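Local coordinates for protein Ifi204 (Mus musculus domesticus, PDB 5YZW) that acts as an interferon-inducible DNA sensor of the PYHIN family, recognising DNA through HIN domains built from paired OB folds, at residues E42-K47 and G73-Y78; S121-V126 and G163-L168. All coordinates share one frame; numbering follows the deposited sequence.

Contact 1 (E42-K47 and G73-Y78); sequences EFFRVK and GFLEIY
K47 lays its side chain over one face of the F74 ring. With CG beside its own backbone N (chi1 -80°) and the chain extended from there, its CE comes to 3.6 Å from the centroid of the F74 ring, nearly on the ring normal, in a CH-pi contact. Over the same face NZ stands 4.0 Å from the F74 centroid, a cation-pi interaction. Lysine suits the place because its methylenes can lie against an aromatic ring while the ammonium reaches polar partners. R45 adds only its base here, CB resting 3.8 Å from F74 CD2.

The polar end of K47 is shared out. NZ is hydrogen-bonded to H187 and to a water. K47 NZ and E76 OE1 are 4.6 Å apart, beyond a salt bridge; that one water, accepting from NZ and donating to OE1, spans the gap.

The backbones pair in parallel, V46 opposite L75 and K47 opposite E76. L75 N donates to R45 O (2.8 Å), K47 N to L75 O and I77 N to K47 O. Upstream of this ladder a second water links R45 N with G73 O. The backbone of G73 is bent so that a beta carbon would press on the preceding carbonyl oxygen, which only glycine avoids comfortably.

Apolar contacts fill the other face of the sheet. V46 CG1 meets I77 CD1 at 3.7 Å, and branched I77 continues into I65, L53 and F57. A touch of F44 on L75 is doubtful, since L75 has two conformers.

This parallel pairing closes the first OB barrel. Its chemistry implies two unlike faces, one apolar, the other amphipathic, where the probably charged K47 lies over F74 with H187 and, through water, E76 as polar partners.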
loop_
_atom_site.group_PDB
_atom_site.type_symbol
_atom_site.label_atom_id
_atom_site.label_comp_id
_atom_site.label_asym_id
_atom_site.label_seq_id
_atom_site.Cartn_x
_atom_site.Cartn_y
_atom_site.Cartn_z
ATOM N N GLU A 42 -3.565 1.641 16.954
ATOM C CA GLU A 42 -2.713 2.052 15.839
ATOM C C GLU A 42 -2.987 1.173 14.627
ATOM O O GLU A 42 -3.478 0.053 14.750
ATOM C CB GLU A 42 -1.224 1.948 16.184
ATOM C CG GLU A 42 -0.720 2.896 17.247
ATOM C CD GLU A 42 0.727 2.623 17.579
ATOM O OE1 GLU A 42 1.003 1.563 18.202
ATOM O OE2 GLU A 42 1.587 3.450 17.195
ATOM N N PHE A 43 -2.665 1.683 13.441
ATOM C CA PHE A 43 -2.730 0.857 12.248
ATOM C C PHE A 43 -1.363 0.800 11.592
ATOM O O PHE A 43 -0.542 1.707 11.740
ATOM C CB PHE A 43 -3.793 1.337 11.259
ATOM C CG PHE A 43 -3.453 2.609 10.526
ATOM C CD1 PHE A 43 -3.799 3.840 11.056
ATOM C CD2 PHE A 43 -2.853 2.567 9.276
ATOM C CE1 PHE A 43 -3.513 5.013 10.374
ATOM C CE2 PHE A 43 -2.560 3.746 8.587
ATOM C CZ PHE A 43 -2.896 4.963 9.141
ATOM N N PHE A 44 -1.115 -0.292 10.895
ATOM C CA PHE A 44 0.188 -0.552 10.308
ATOM C C PHE A 44 0.015 -0.974 8.864
ATOM O O PHE A 44 -0.924 -1.708 8.525
ATOM C CB PHE A 44 0.942 -1.636 11.082
ATOM C CG PHE A 44 1.169 -1.288 12.539
ATOM C CD1 PHE A 44 0.224 -1.587 13.499
ATOM C CD2 PHE A 44 2.309 -0.600 12.921
ATOM C CE1 PHE A 44 0.436 -1.251 14.832
ATOM C CE2 PHE A 44 2.523 -0.251 14.244
ATOM C CZ PHE A 44 1.594 -0.587 15.200
ATOM N N ARG A 45 0.935 -0.524 8.015
ATOM C CA ARG A 45 0.993 -0.976 6.635
ATOM C C ARG A 45 2.015 -2.099 6.533
ATOM O O ARG A 45 3.151 -1.950 6.984
ATOM C CB ARG A 45 1.336 0.198 5.712
ATOM C CG ARG A 45 0.104 0.958 5.313
ATOM C CD ARG A 45 0.417 2.387 4.863
ATOM N NE ARG A 45 -0.811 3.154 4.667
ATOM C CZ ARG A 45 -0.900 4.258 3.933
ATOM N NH1 ARG A 45 0.172 4.738 3.311
ATOM N NH2 ARG A 45 -2.065 4.881 3.819
ATOM N N VAL A 46 1.591 -3.232 5.981
ATOM C CA VAL A 46 2.338 -4.480 6.018
ATOM C C VAL A 46 2.706 -4.886 4.601
ATOM O O VAL A 46 1.849 -4.883 3.707
ATOM C CB VAL A 46 1.523 -5.607 6.686
ATOM C CG1 VAL A 46 2.343 -6.900 6.745
ATOM C CG2 VAL A 46 1.091 -5.183 8.083
ATOM N N LYS A 47 3.960 -5.284 4.419
ATOM C CA LYS A 47 4.449 -5.920 3.207
ATOM C C LYS A 47 4.702 -7.390 3.507
ATOM O O LYS A 47 5.543 -7.721 4.352
ATOM C CB LYS A 47 5.729 -5.243 2.727
ATOM C CG LYS A 47 5.485 -3.951 1.954
ATOM C CD LYS A 47 6.781 -3.129 1.846
ATOM C CE LYS A 47 6.623 -1.923 0.900
ATOM N NZ LYS A 47 7.921 -1.218 0.774
ATOM N N GLY A 73 8.753 2.665 6.967
ATOM C CA GLY A 73 7.388 2.889 7.414
ATOM C C GLY A 73 6.453 1.715 7.214
ATOM O O GLY A 73 5.250 1.845 7.470
ATOM N N PHE A 74 6.961 0.577 6.761
ATOM C CA PHE A 74 6.164 -0.633 6.622
ATOM C C PHE A 74 6.617 -1.687 7.627
ATOM O O PHE A 74 7.751 -1.678 8.105
ATOM C CB PHE A 74 6.283 -1.224 5.210
ATOM C CG PHE A 74 5.710 -0.331 4.127
ATOM C CD1 PHE A 74 6.466 0.697 3.588
ATOM C CD2 PHE A 74 4.417 -0.533 3.657
ATOM C CE1 PHE A 74 5.942 1.520 2.565
ATOM C CE2 PHE A 74 3.889 0.275 2.661
ATOM C CZ PHE A 74 4.650 1.308 2.127
ATOM N N LEU A 75 5.709 -2.604 7.921
ATOM C CA LEU A 75 6.042 -3.828 8.646
ATOM C C LEU A 75 6.248 -4.932 7.620
ATOM O O LEU A 75 5.354 -5.213 6.810
ATOM C CB LEU A 75 4.947 -4.236 9.633
ATOM C CG LEU A 75 4.543 -3.303 10.762
ATOM C CD1 LEU A 75 3.711 -4.080 11.796
ATOM C CD2 LEU A 75 5.755 -2.656 11.421
ATOM N N GLU A 76 7.429 -5.546 7.637
ATOM C CA GLU A 76 7.780 -6.543 6.635
ATOM C C GLU A 76 7.741 -7.943 7.250
ATOM O O GLU A 76 8.280 -8.161 8.338
ATOM C CB GLU A 76 9.157 -6.240 6.033
ATOM C CG GLU A 76 9.174 -4.947 5.186
ATOM C CD GLU A 76 10.449 -4.764 4.373
ATOM O OE1 GLU A 76 10.441 -3.917 3.440
ATOM O OE2 GLU A 76 11.456 -5.440 4.671
ATOM N N ILE A 77 7.098 -8.875 6.544
ATOM C CA ILE A 77 6.958 -10.276 6.936
ATOM C C ILE A 77 7.577 -11.134 5.840
ATOM O O ILE A 77 7.140 -11.078 4.682
ATOM C CB ILE A 77 5.485 -10.667 7.128
ATOM C CG1 ILE A 77 4.823 -9.776 8.184
ATOM C CG2 ILE A 77 5.388 -12.139 7.485
ATOM C CD1 ILE A 77 3.356 -10.066 8.400
ATOM N N TYR A 78 8.564 -11.947 6.200
ATOM C CA TYR A 78 9.314 -12.721 5.222
ATOM C C TYR A 78 9.025 -14.220 5.239
ATOM O O TYR A 78 9.444 -14.918 4.309
ATOM C CB TYR A 78 10.815 -12.486 5.440
ATOM C CG TYR A 78 11.242 -11.098 5.011
ATOM C CD1 TYR A 78 11.425 -10.801 3.668
ATOM C CD2 TYR A 78 11.426 -10.076 5.941
ATOM C CE1 TYR A 78 11.802 -9.542 3.265
ATOM C CE2 TYR A 78 11.810 -8.797 5.538
ATOM C CZ TYR A 78 11.989 -8.542 4.200
ATOM O OH TYR A 78 12.359 -7.286 3.767
HETATM O O HOH W 1 3.274 0.721 9.050
HETATM O O HOH W 2 9.481 -1.544 3.203
#

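Contact 2 (S121-V126 and G163-L168); sequences SGEYLV and GSKLRL
E123 and R167 run alongside each other out of the sheet and meet in a salt bridge gripped twice at one oxygen. E123 OE1 accepts from R167 NH2 at 2.9 Å and from R167 NE at 3.1 Å. The oxygen sits in the guanidinium plane, yet both nitrogens approach it from above the carboxylate, whose plane is turned 64° away. A bend at chi3 (-65°) presents that edge of R167. K165 NZ makes a long salt bridge of 3.8 Å to E123 OE2. Were E123 replaced by an alanine, the NE/NH2 edge of R167 would probably be left without its acceptor and K165 without its distant counter-charge.

On the opposite face, V126 CG2 touches L166 CD1 at 3.8 Å, and L168 CD1 comes to 3.8 Å from Y124 CD2, the two side chains set nearly perpendicular. G122 spares room: a beta carbon there would collide with Y124 CE2.

Between the two layers of side chains runs an antiparallel ladder. G122 with L168 and Y124 with L166 are hydrogen-bonded pairs; V126 N to S164 O and G163 N to V126 O prolong it into the turn.

Further out, Q191 holds R167 NH1, and the carbonyl of P106 takes the Y124 hydroxyl. Y124 packs against helix 108-112 and strand 135-142, whereas L166 and L168 lean on strand 189-192, the antiparallel neighbour of strand 165-169.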
loop_
_atom_site.group_PDB
_atom_site.type_symbol
_atom_site.label_atom_id
_atom_site.label_comp_id
_atom_site.label_asym_id
_atom_site.label_seq_id
_atom_site.Cartn_x
_atom_site.Cartn_y
_atom_site.Cartn_z
ATOM N N SER A 121 -0.299 5.944 -0.249
ATOM C CA SER A 121 -1.365 5.063 -0.693
ATOM C C SER A 121 -2.639 5.883 -0.744
ATOM O O SER A 121 -2.858 6.732 0.121
ATOM C CB SER A 121 -1.558 3.884 0.270
ATOM O OG SER A 121 -0.594 2.870 0.037
ATOM N N GLY A 122 -3.478 5.649 -1.743
ATOM C CA GLY A 122 -4.669 6.466 -1.904
ATOM C C GLY A 122 -5.446 6.074 -3.141
ATOM O O GLY A 122 -4.920 5.430 -4.054
ATOM N N GLU A 123 -6.717 6.478 -3.148
ATOM C CA GLU A 123 -7.615 6.257 -4.273
ATOM C C GLU A 123 -7.985 7.604 -4.869
ATOM O O GLU A 123 -8.548 8.456 -4.173
ATOM C CB GLU A 123 -8.875 5.512 -3.845
ATOM C CG GLU A 123 -8.636 4.248 -3.057
ATOM C CD GLU A 123 -9.931 3.556 -2.681
ATOM O OE1 GLU A 123 -9.875 2.544 -1.954
ATOM O OE2 GLU A 123 -11.002 4.028 -3.115
ATOM N N TYR A 124 -7.699 7.787 -6.156
ATOM C CA TYR A 124 -7.888 9.074 -6.805
ATOM C C TYR A 124 -8.571 8.896 -8.156
ATOM O O TYR A 124 -8.505 7.831 -8.778
ATOM C CB TYR A 124 -6.547 9.797 -6.995
ATOM C CG TYR A 124 -5.795 10.029 -5.714
ATOM C CD1 TYR A 124 -6.094 11.106 -4.896
ATOM C CD2 TYR A 124 -4.812 9.142 -5.298
ATOM C CE1 TYR A 124 -5.407 11.323 -3.717
ATOM C CE2 TYR A 124 -4.124 9.342 -4.105
ATOM C CZ TYR A 124 -4.430 10.436 -3.319
ATOM O OH TYR A 124 -3.758 10.644 -2.129
ATOM N N LEU A 125 -9.239 9.961 -8.595
ATOM C CA LEU A 125 -9.860 10.015 -9.914
ATOM C C LEU A 125 -8.841 10.480 -10.943
ATOM O O LEU A 125 -8.127 11.463 -10.714
ATOM C CB LEU A 125 -11.064 10.960 -9.914
ATOM C CG LEU A 125 -12.304 10.516 -9.135
ATOM C CD1 LEU A 125 -12.287 11.058 -7.710
ATOM C CD2 LEU A 125 -13.572 10.951 -9.873
ATOM N N VAL A 126 -8.775 9.774 -12.067
ATOM C CA VAL A 126 -7.879 10.126 -13.164
ATOM C C VAL A 126 -8.620 11.025 -14.142
ATOM O O VAL A 126 -9.793 10.789 -14.447
ATOM C CB VAL A 126 -7.354 8.859 -13.864
ATOM C CG1 VAL A 126 -6.193 9.202 -14.793
ATOM C CG2 VAL A 126 -6.953 7.802 -12.828
ATOM N N GLY A 163 -11.401 8.978 -16.437
ATOM C CA GLY A 163 -12.690 8.595 -15.908
ATOM C C GLY A 163 -12.658 7.413 -14.964
ATOM O O GLY A 163 -13.645 7.177 -14.250
ATOM N N SER A 164 -11.566 6.657 -14.943
ATOM C CA SER A 164 -11.428 5.559 -14.004
ATOM C C SER A 164 -10.926 6.076 -12.657
ATOM O O SER A 164 -10.297 7.139 -12.562
ATOM C CB SER A 164 -10.476 4.497 -14.555
ATOM O OG SER A 164 -10.982 3.943 -15.757
ATOM N N LYS A 165 -11.231 5.320 -11.605
ATOM C CA LYS A 165 -10.719 5.605 -10.270
ATOM C C LYS A 165 -9.599 4.625 -9.940
ATOM O O LYS A 165 -9.741 3.412 -10.138
ATOM C CB LYS A 165 -11.819 5.533 -9.211
ATOM C CG LYS A 165 -11.658 6.594 -8.124
ATOM C CD LYS A 165 -12.544 6.314 -6.926
ATOM C CE LYS A 165 -12.332 7.343 -5.824
ATOM N NZ LYS A 165 -13.028 6.932 -4.571
ATOM N N LEU A 166 -8.494 5.157 -9.431
ATOM C CA LEU A 166 -7.244 4.429 -9.284
ATOM C C LEU A 166 -6.908 4.242 -7.812
ATOM O O LEU A 166 -6.832 5.220 -7.059
ATOM C CB LEU A 166 -6.116 5.185 -9.973
ATOM C CG LEU A 166 -5.585 4.553 -11.244
ATOM C CD1 LEU A 166 -4.342 5.306 -11.660
ATOM C CD2 LEU A 166 -5.300 3.092 -10.999
ATOM N N ARG A 167 -6.692 2.995 -7.411
ATOM C CA ARG A 167 -6.215 2.680 -6.071
ATOM C C ARG A 167 -4.708 2.481 -6.156
ATOM O O ARG A 167 -4.238 1.560 -6.834
ATOM C CB ARG A 167 -6.900 1.439 -5.512
ATOM C CG ARG A 167 -6.234 0.880 -4.243
ATOM C CD ARG A 167 -7.037 -0.290 -3.705
ATOM N NE ARG A 167 -8.359 0.148 -3.261
ATOM C CZ ARG A 167 -9.479 -0.554 -3.428
ATOM N NH1 ARG A 167 -9.445 -1.737 -4.034
ATOM N NH2 ARG A 167 -10.637 -0.073 -2.986
ATOM N N LEU A 168 -3.958 3.364 -5.498
ATOM C CA LEU A 168 -2.502 3.337 -5.501
ATOM C C LEU A 168 -2.005 2.851 -4.154
ATOM O O LEU A 168 -2.444 3.349 -3.109
ATOM C CB LEU A 168 -1.907 4.719 -5.782
ATOM C CG LEU A 168 -2.465 5.548 -6.938
ATOM C CD1 LEU A 168 -2.029 7.000 -6.781
ATOM C CD2 LEU A 168 -1.962 4.975 -8.228
#

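The two contacts follow one another along the chain and belong to successive OB folds, on opposite sides of the chain's centre, with their own centres about 22 Å apart. Contact 1 pairs its strands in parallel, contact 2 in antiparallel fashion. They nevertheless touch: R45 NH1 packs 3.6 Å from S121 CB. Around that meeting, F74 of contact 1 rests on F119 and C170, while the hydroxyl of S121 in contact 2 bonds to C170 N; through H187, K47 too is tied to the second half of the chain. Side chains of the first fold thus abut the second fold directly, consistent with a tandem arrangement in which the two barrels are packed together.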